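Side-chain contacts in biphenyl-2,3-diol 1,2-dioxygenase III-related protein (Vibrio cholerae, PDB 3EY8), which is of unproven function but binds metal and is probably a metal-dependent enzyme of the vicinal oxygen chelate type, or akin to such enzymes: residues B[86-91]-B[96-101]; B[114-119]-B[124-129]. The protein carries 9 engineered substitutions. One frame throughout, in Å; residues are numbered along the deposited sequence. Where two conformers were deposited one is given.

Interaction 1. Residues B[86-91]-B[96-101]; sequences DAMEYV and VVIMEG. Engineered in segment 86-91: Glu89 (natural residue Lys), Tyr90 (natural residue His). Engineered in segment 96-101: Val97 (natural residue Thr).
Met88 and Ile98 meet where helix 84-93 faces the chain that returns from it. Met88 is a selenomethionine with two conformers, of which one is described here. In it, CD1 of Ile98 lies 3.5 Å from CG of Met88. The two side chains cross at about a right angle. CD1 of Ile98 is anti to CA (chi2 180°), which carries it out to the helix. The Met88 chain bends at chi3, and in this conformer SE lies 3.8 Å from C of Gly101. Gly101 has no side chain, and the selenium packs on its backbone.

One turn on, CG1 of Val91 meets CG1 of Val96 at 3.6 Å. A weak backbone hydrogen bond runs beside them, from Val96 N to Val91 O, at 3.5 Å. It ties the start of the returning chain to the helix.

Neighbouring elements pack round these groups. Val91 and Val96 both rest on Val31 of helix 21-32, and Val96 also reaches Phe27. On the side of strand 110-118, Val96 touches Phe117.

The contact is thus a small apolar seam near the surface. It joins helix and return mainly by side-chain packing, with little polar help.

Interaction 2. Residues B[114-119]-B[124-129]; sequences SFYFRD and LIEVST
This is an antiparallel beta hairpin, buried in the inner part of a four-stranded mixed sheet. Strands 110-118 and 124-129 form it, within one of the two sheets of this glyoxalase-family chain. Phe115 pairs with Val127 and Phe117 with Ile125, each as a hydrogen-bonded pair. In the second pair Ile125 N is 2.8 Å from Phe117 O, and Phe117 N is 3.0 Å from Ile125 O.

One face is apolar. CB of Val127 sits over the face of the Phe115 ring, 4.0 Å from its centroid. CB of Ile125 lies over the face of the Phe117 ring in the same way, offset toward the rim. CG of Phe117 stands between the backbone N and the carbonyl carbon (chi1 54°), which turns the ring across the strand to its partner. CE1 of this ring also meets CG2 of Val127 at 3.7 Å. Helices 84-93 and 21-32 cover this face.

The other face is more polar. Ser128 OG donates to Ser114 OG at 2.7 Å. Ser114 OG donates in turn to Glu126 OE2, also at 2.7 Å, on the anti side of the carboxylate. The Tyr116 ring lies alongside Glu126, its plane 21° from the carboxylate, and CE2 is 3.5 Å from Glu126 CG. Tyr116 OH bonds to Arg105 NE. Glu126 OE1 has a weak bond to His13 of the second subunit.

Glu126 and His13 are calcium ligands of this protein, although no metal is bound to this chain here. Ser114, itself bonded by Ser128, holds OE2. This would limit rotation of the carboxylate, consistent with a preset metal ligand.

How the interactions relate
The two contacts follow one another along the chain, and their centres are about 8 Å apart. Interaction 1 packs beside the hairpin of interaction 2. In the conformer described, Met88 touches the Phe115 ring. Backbone hydrogen bonds are also probable between them: Met99 N is 2.9 Å from Tyr116 O, and Glu100 O is 3.0 Å from Tyr116 N. Residues 99-100 thus pair with the strand at Tyr116. Interaction 2 supplies Glu126 to the calcium site, while interaction 1 lies to one side of it, with Gly101 about 9 Å from the Glu126 side chain. Both contacts touch the second subunit. The closeness of its His13 to Glu126 places the site at the subunit interface.

Interaction 1. Residues B[86-91]-B[96-101]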
ATOM      1  N   ASP B  86      21.370  -0.719 -12.245  1.00 28.63           N
ATOM      2  CA  ASP B  86      20.714  -0.434 -13.518  1.00 31.50           C
ATOM      3  C   ASP B  86      19.415   0.334 -13.285  1.00 27.71           C
ATOM      4  O   ASP B  86      19.086   1.246 -14.039  1.00 27.72           O
ATOM      5  CB  ASP B  86      20.402  -1.724 -14.288  1.00 30.27           C
ATOM      6  CG  ASP B  86      21.632  -2.364 -14.892  1.00 56.33           C
ATOM      7  OD1 ASP B  86      22.755  -1.906 -14.599  1.00 43.42           O
ATOM      8  OD2 ASP B  86      21.470  -3.334 -15.661  1.00 40.66           O
ATOM      9  N   ALA B  87      18.669  -0.056 -12.250  1.00 26.27           N
ATOM     10  CA  ALA B  87      17.396   0.588 -11.939  1.00 24.00           C
ATOM     11  C   ALA B  87      17.610   2.054 -11.603  1.00 22.52           C
ATOM     12  O   ALA B  87      16.872   2.922 -12.066  1.00 24.57           O
ATOM     13  CB  ALA B  87      16.708  -0.112 -10.768  1.00 25.96           C
HETATM   14  N   MSE B  88      18.616   2.323 -10.775  0.56 26.09           N
HETATM   15  CA  MSE B  88      18.952   3.697 -10.405  0.56 26.11           C
HETATM   16  C   MSE B  88      19.365   4.520 -11.616  0.56 27.80           C
HETATM   17  O   MSE B  88      18.916   5.651 -11.791  0.56 27.68           O
HETATM   18  CB  MSE B  88      20.062   3.731  -9.350  0.56 23.62           C
HETATM   19  CG  MSE B  88      19.557   3.891  -7.925  0.56 30.21           C
HETATM   20 SE   MSE B  88      20.971   4.247  -6.616  0.56 38.74          SE
HETATM   21  CE  MSE B  88      21.997   2.609  -6.886  0.56 47.65           C
ATOM     22  N   GLU B  89      20.233   3.953 -12.449  1.00 28.77           N
ATOM     23  CA  GLU B  89      20.669   4.638 -13.663  1.00 32.94           C
ATOM     24  C   GLU B  89      19.466   4.977 -14.536  1.00 29.33           C
ATOM     25  O   GLU B  89      19.366   6.077 -15.070  1.00 30.47           O
ATOM     26  CB  GLU B  89      21.671   3.785 -14.444  1.00 37.04           C
ATOM     27  CG  GLU B  89      22.327   4.518 -15.602  1.00 69.47           C
ATOM     28  CD  GLU B  89      23.242   3.625 -16.421  1.00 64.42           C
ATOM     29  OE1 GLU B  89      23.125   2.387 -16.315  1.00 59.47           O
ATOM     30  OE2 GLU B  89      24.076   4.164 -17.178  1.00 86.70           O
ATOM     31  N   TYR B  90      18.545   4.027 -14.672  1.00 27.61           N
ATOM     32  CA  TYR B  90      17.352   4.236 -15.481  1.00 26.88           C
ATOM     33  C   TYR B  90      16.505   5.382 -14.944  1.00 26.05           C
ATOM     34  O   TYR B  90      16.085   6.269 -15.689  1.00 27.48           O
ATOM     35  CB  TYR B  90      16.504   2.960 -15.553  1.00 28.14           C
ATOM     36  CG  TYR B  90      15.243   3.159 -16.362  1.00 33.35           C
ATOM     37  CD1 TYR B  90      15.243   2.964 -17.737  1.00 34.36           C
ATOM     38  CD2 TYR B  90      14.061   3.582 -15.759  1.00 31.63           C
ATOM     39  CE1 TYR B  90      14.101   3.161 -18.485  1.00 35.29           C
ATOM     40  CE2 TYR B  90      12.913   3.785 -16.503  1.00 30.44           C
ATOM     41  CZ  TYR B  90      12.941   3.570 -17.869  1.00 33.55           C
ATOM     42  OH  TYR B  90      11.809   3.770 -18.629  1.00 37.87           O
ATOM     43  N   VAL B  91      16.240   5.357 -13.642  1.00 25.19           N
ATOM     44  CA  VAL B  91      15.411   6.384 -13.044  1.00 25.00           C
ATOM     45  C   VAL B  91      16.052   7.766 -13.213  1.00 25.67           C
ATOM     46  O   VAL B  91      15.395   8.715 -13.637  1.00 26.80           O
ATOM     47  CB  VAL B  91      15.120   6.076 -11.566  1.00 28.77           C
ATOM     48  CG1 VAL B  91      14.448   7.269 -10.902  1.00 29.06           C
ATOM     49  CG2 VAL B  91      14.237   4.833 -11.463  1.00 26.76           C
ATOM     50  N   VAL B  96      14.855  12.104 -13.022  1.00 25.22           N
ATOM     51  CA  VAL B  96      14.367  12.020 -11.649  1.00 23.28           C
ATOM     52  C   VAL B  96      15.500  12.052 -10.631  1.00 23.36           C
ATOM     53  O   VAL B  96      16.503  11.352 -10.774  1.00 24.96           O
ATOM     54  CB  VAL B  96      13.508  10.752 -11.447  1.00 26.37           C
ATOM     55  CG1 VAL B  96      13.191  10.529  -9.968  1.00 25.74           C
ATOM     56  CG2 VAL B  96      12.226  10.863 -12.252  1.00 28.87           C
ATOM     57  N   VAL B  97      15.331  12.877  -9.602  1.00 22.89           N
ATOM     58  CA  VAL B  97      16.348  13.046  -8.572  1.00 22.99           C
ATOM     59  C   VAL B  97      16.264  11.930  -7.540  1.00 22.92           C
ATOM     60  O   VAL B  97      15.245  11.767  -6.858  1.00 25.89           O
ATOM     61  CB  VAL B  97      16.230  14.420  -7.877  1.00 21.77           C
ATOM     62  CG1 VAL B  97      17.149  14.498  -6.672  1.00 26.18           C
ATOM     63  CG2 VAL B  97      16.550  15.539  -8.873  1.00 24.81           C
ATOM     64  N   ILE B  98      17.337  11.156  -7.431  1.00 22.17           N
ATOM     65  CA  ILE B  98      17.414  10.118  -6.409  1.00 23.56           C
ATOM     66  C   ILE B  98      17.880  10.759  -5.116  1.00 28.26           C
ATOM     67  O   ILE B  98      18.963  11.339  -5.047  1.00 27.27           O
ATOM     68  CB  ILE B  98      18.349   8.981  -6.831  1.00 24.80           C
ATOM     69  CG1 ILE B  98      17.786   8.300  -8.085  1.00 27.96           C
ATOM     70  CG2 ILE B  98      18.532   7.982  -5.683  1.00 25.98           C
ATOM     71  CD1 ILE B  98      18.628   7.164  -8.597  1.00 33.21           C
HETATM   72  N   MSE B  99      17.059  10.663  -4.080  0.52 24.02           N
HETATM   73  CA  MSE B  99      17.362  11.368  -2.836  0.52 25.33           C
HETATM   74  C   MSE B  99      18.281  10.602  -1.884  0.52 29.27           C
HETATM   75  O   MSE B  99      18.889  11.201  -0.997  0.52 38.31           O
HETATM   76  CB  MSE B  99      16.078  11.795  -2.123  0.52 37.93           C
HETATM   77  CG  MSE B  99      15.344  10.676  -1.420  0.52 53.33           C
HETATM   78 SE   MSE B  99      13.618  11.314  -0.798  0.52 74.47          SE
HETATM   79  CE  MSE B  99      12.976  12.034  -2.485  0.52 28.10           C
ATOM     80  N   GLU B 100      18.388   9.289  -2.068  1.00 29.26           N
ATOM     81  CA  GLU B 100      19.287   8.484  -1.256  1.00 32.58           C
ATOM     82  C   GLU B 100      19.337   7.089  -1.849  1.00 33.92           C
ATOM     83  O   GLU B 100      18.361   6.643  -2.460  1.00 26.08           O
ATOM     84  CB  GLU B 100      18.765   8.425   0.181  1.00 35.53           C
ATOM     85  CG  GLU B 100      19.714   7.812   1.190  1.00 57.76           C
ATOM     86  CD  GLU B 100      19.113   7.753   2.584  1.00 53.75           C
ATOM     87  OE1 GLU B 100      17.957   8.200   2.759  1.00 47.43           O
ATOM     88  OE2 GLU B 100      19.797   7.260   3.504  1.00 80.84           O
ATOM     89  N   GLY B 101      20.467   6.408  -1.673  1.00 28.60           N
ATOM     90  CA  GLY B 101      20.623   5.047  -2.161  1.00 27.39           C
ATOM     91  C   GLY B 101      21.896   4.878  -2.961  1.00 36.03           C
ATOM     92  O   GLY B 101      22.456   5.868  -3.439  1.00 36.72           O
TER

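Interaction 2. Residues B[114-119]-B[124-129]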
ATOM      1  N   SER B 114      17.850  -0.422  -1.077  1.00 24.46           N
ATOM      2  CA  SER B 114      16.830   0.514  -1.557  1.00 23.14           C
ATOM      3  C   SER B 114      17.425   1.800  -2.132  1.00 24.86           C
ATOM      4  O   SER B 114      18.535   2.192  -1.776  1.00 24.43           O
ATOM      5  CB  SER B 114      15.888   0.904  -0.401  1.00 23.93           C
ATOM      6  OG  SER B 114      15.190  -0.205   0.130  1.00 23.36           O
ATOM      7  N   PHE B 115      16.672   2.451  -3.016  1.00 23.83           N
ATOM      8  CA  PHE B 115      16.901   3.858  -3.330  1.00 23.73           C
ATOM      9  C   PHE B 115      15.557   4.589  -3.334  1.00 24.48           C
ATOM     10  O   PHE B 115      14.510   3.949  -3.401  1.00 22.49           O
ATOM     11  CB  PHE B 115      17.716   4.069  -4.622  1.00 23.35           C
ATOM     12  CG  PHE B 115      16.995   3.706  -5.904  1.00 20.60           C
ATOM     13  CD1 PHE B 115      16.365   4.682  -6.668  1.00 24.65           C
ATOM     14  CD2 PHE B 115      17.005   2.402  -6.381  1.00 23.11           C
ATOM     15  CE1 PHE B 115      15.735   4.358  -7.865  1.00 24.41           C
ATOM     16  CE2 PHE B 115      16.375   2.075  -7.574  1.00 24.49           C
ATOM     17  CZ  PHE B 115      15.741   3.056  -8.315  1.00 23.10           C
ATOM     18  N   TYR B 116      15.588   5.915  -3.229  1.00 22.35           N
ATOM     19  CA  TYR B 116      14.378   6.695  -2.983  1.00 23.53           C
ATOM     20  C   TYR B 116      14.238   7.868  -3.938  1.00 24.12           C
ATOM     21  O   TYR B 116      15.222   8.496  -4.322  1.00 26.56           O
ATOM     22  CB  TYR B 116      14.400   7.286  -1.568  1.00 22.04           C
ATOM     23  CG  TYR B 116      14.406   6.289  -0.436  1.00 23.51           C
ATOM     24  CD1 TYR B 116      15.594   5.725   0.004  1.00 27.34           C
ATOM     25  CD2 TYR B 116      13.232   5.940   0.214  1.00 25.64           C
ATOM     26  CE1 TYR B 116      15.611   4.827   1.044  1.00 27.34           C
ATOM     27  CE2 TYR B 116      13.238   5.037   1.256  1.00 26.58           C
ATOM     28  CZ  TYR B 116      14.436   4.487   1.665  1.00 29.33           C
ATOM     29  OH  TYR B 116      14.464   3.591   2.708  1.00 37.91           O
ATOM     30  N   PHE B 117      13.002   8.179  -4.297  1.00 19.49           N
ATOM     31  CA  PHE B 117      12.704   9.408  -5.019  1.00 21.30           C
ATOM     32  C   PHE B 117      11.235   9.728  -4.789  1.00 23.03           C
ATOM     33  O   PHE B 117      10.521   8.937  -4.177  1.00 23.66           O
ATOM     34  CB  PHE B 117      12.993   9.247  -6.515  1.00 24.22           C
ATOM     35  CG  PHE B 117      12.306   8.071  -7.142  1.00 20.85           C
ATOM     36  CD1 PHE B 117      12.918   6.832  -7.162  1.00 22.21           C
ATOM     37  CD2 PHE B 117      11.048   8.202  -7.708  1.00 21.13           C
ATOM     38  CE1 PHE B 117      12.283   5.739  -7.734  1.00 20.41           C
ATOM     39  CE2 PHE B 117      10.405   7.109  -8.286  1.00 23.11           C
ATOM     40  CZ  PHE B 117      11.028   5.878  -8.296  1.00 23.22           C
ATOM     41  N   ARG B 118      10.781  10.876  -5.281  1.00 22.74           N
ATOM     42  CA  ARG B 118       9.385  11.264  -5.103  1.00 21.85           C
ATOM     43  C   ARG B 118       8.621  11.272  -6.410  1.00 23.23           C
ATOM     44  O   ARG B 118       9.183  11.572  -7.476  1.00 23.75           O
ATOM     45  CB  ARG B 118       9.285  12.644  -4.443  1.00 24.83           C
ATOM     46  CG  ARG B 118       9.794  12.640  -3.021  1.00 29.49           C
ATOM     47  CD  ARG B 118       9.554  13.933  -2.283  1.00 23.38           C
ATOM     48  NE  ARG B 118      10.267  13.894  -1.009  1.00 25.90           N
ATOM     49  CZ  ARG B 118       9.817  13.273   0.077  1.00 26.94           C
ATOM     50  NH1 ARG B 118       8.646  12.649   0.049  1.00 25.29           N
ATOM     51  NH2 ARG B 118      10.534  13.276   1.194  1.00 25.74           N
ATOM     52  N   ASP B 119       7.334  10.946  -6.330  1.00 21.99           N
ATOM     53  CA  ASP B 119       6.468  11.022  -7.507  1.00 20.67           C
ATOM     54  C   ASP B 119       5.932  12.451  -7.655  1.00 22.96           C
ATOM     55  O   ASP B 119       6.264  13.317  -6.845  1.00 23.64           O
ATOM     56  CB  ASP B 119       5.376   9.928  -7.472  1.00 21.86           C
ATOM     57  CG  ASP B 119       4.143  10.310  -6.651  1.00 23.98           C
ATOM     58  OD1 ASP B 119       4.123  11.369  -6.000  1.00 21.96           O
ATOM     59  OD2 ASP B 119       3.170   9.521  -6.668  1.00 24.68           O
ATOM     60  N   LEU B 124       6.473   9.310  -1.413  1.00 21.82           N
ATOM     61  CA  LEU B 124       7.813   8.749  -1.313  1.00 19.45           C
ATOM     62  C   LEU B 124       7.848   7.356  -1.923  1.00 22.99           C
ATOM     63  O   LEU B 124       7.090   6.471  -1.510  1.00 22.07           O
ATOM     64  CB  LEU B 124       8.269   8.673   0.144  1.00 21.40           C
ATOM     65  CG  LEU B 124       9.698   8.173   0.376  1.00 21.33           C
ATOM     66  CD1 LEU B 124      10.731   9.085  -0.312  1.00 20.31           C
ATOM     67  CD2 LEU B 124       9.981   8.066   1.867  1.00 22.77           C
ATOM     68  N   ILE B 125       8.726   7.173  -2.908  1.00 21.81           N
ATOM     69  CA  ILE B 125       8.860   5.891  -3.584  1.00 20.37           C
ATOM     70  C   ILE B 125      10.216   5.270  -3.275  1.00 21.02           C
ATOM     71  O   ILE B 125      11.271   5.885  -3.463  1.00 21.81           O
ATOM     72  CB  ILE B 125       8.652   6.022  -5.113  1.00 21.52           C
ATOM     73  CG1 ILE B 125       7.345   6.769  -5.431  1.00 21.37           C
ATOM     74  CG2 ILE B 125       8.668   4.651  -5.773  1.00 23.07           C
ATOM     75  CD1 ILE B 125       6.075   6.107  -4.871  1.00 22.56           C
ATOM     76  N   GLU B 126      10.174   4.043  -2.773  1.00 21.12           N
ATOM     77  CA  GLU B 126      11.364   3.292  -2.428  1.00 19.23           C
ATOM     78  C   GLU B 126      11.412   2.106  -3.376  1.00 20.12           C
ATOM     79  O   GLU B 126      10.499   1.286  -3.392  1.00 23.89           O
ATOM     80  CB  GLU B 126      11.255   2.811  -0.973  1.00 19.97           C
ATOM     81  CG  GLU B 126      12.471   2.058  -0.448  1.00 22.01           C
ATOM     82  CD  GLU B 126      12.254   1.542   0.964  1.00 28.03           C
ATOM     83  OE1 GLU B 126      11.150   1.749   1.518  1.00 27.38           O
ATOM     84  OE2 GLU B 126      13.186   0.925   1.518  1.00 28.09           O
ATOM     85  N   VAL B 127      12.459   2.037  -4.193  1.00 19.75           N
ATOM     86  CA  VAL B 127      12.635   0.919  -5.106  1.00 19.92           C
ATOM     87  C   VAL B 127      13.756   0.046  -4.574  1.00 22.51           C
ATOM     88  O   VAL B 127      14.829   0.547  -4.223  1.00 24.29           O
ATOM     89  CB  VAL B 127      12.955   1.410  -6.523  1.00 22.78           C
ATOM     90  CG1 VAL B 127      13.338   0.239  -7.426  1.00 24.25           C
ATOM     91  CG2 VAL B 127      11.755   2.167  -7.085  1.00 22.27           C
ATOM     92  N   SER B 128      13.501  -1.256  -4.492  1.00 19.74           N
ATOM     93  CA  SER B 128      14.386  -2.140  -3.733  1.00 19.75           C
ATOM     94  C   SER B 128      14.623  -3.490  -4.388  1.00 24.43           C
ATOM     95  O   SER B 128      13.864  -3.926  -5.257  1.00 22.48           O
ATOM     96  CB  SER B 128      13.823  -2.363  -2.329  1.00 21.19           C
ATOM     97  OG  SER B 128      13.476  -1.130  -1.714  1.00 23.69           O
ATOM     98  N   THR B 129      15.688  -4.151  -3.948  1.00 24.64           N
ATOM     99  CA  THR B 129      16.009  -5.494  -4.420  1.00 22.21           C
ATOM    100  C   THR B 129      16.297  -6.402  -3.234  1.00 23.52           C
ATOM    101  O   THR B 129      16.778  -5.942  -2.197  1.00 26.02           O
ATOM    102  CB  THR B 129      17.243  -5.483  -5.341  1.00 28.15           C
ATOM    103  OG1 THR B 129      17.508  -6.816  -5.798  1.00 31.09           O
ATOM    104  CG2 THR B 129      18.466  -4.969  -4.601  1.00 28.10           C
TER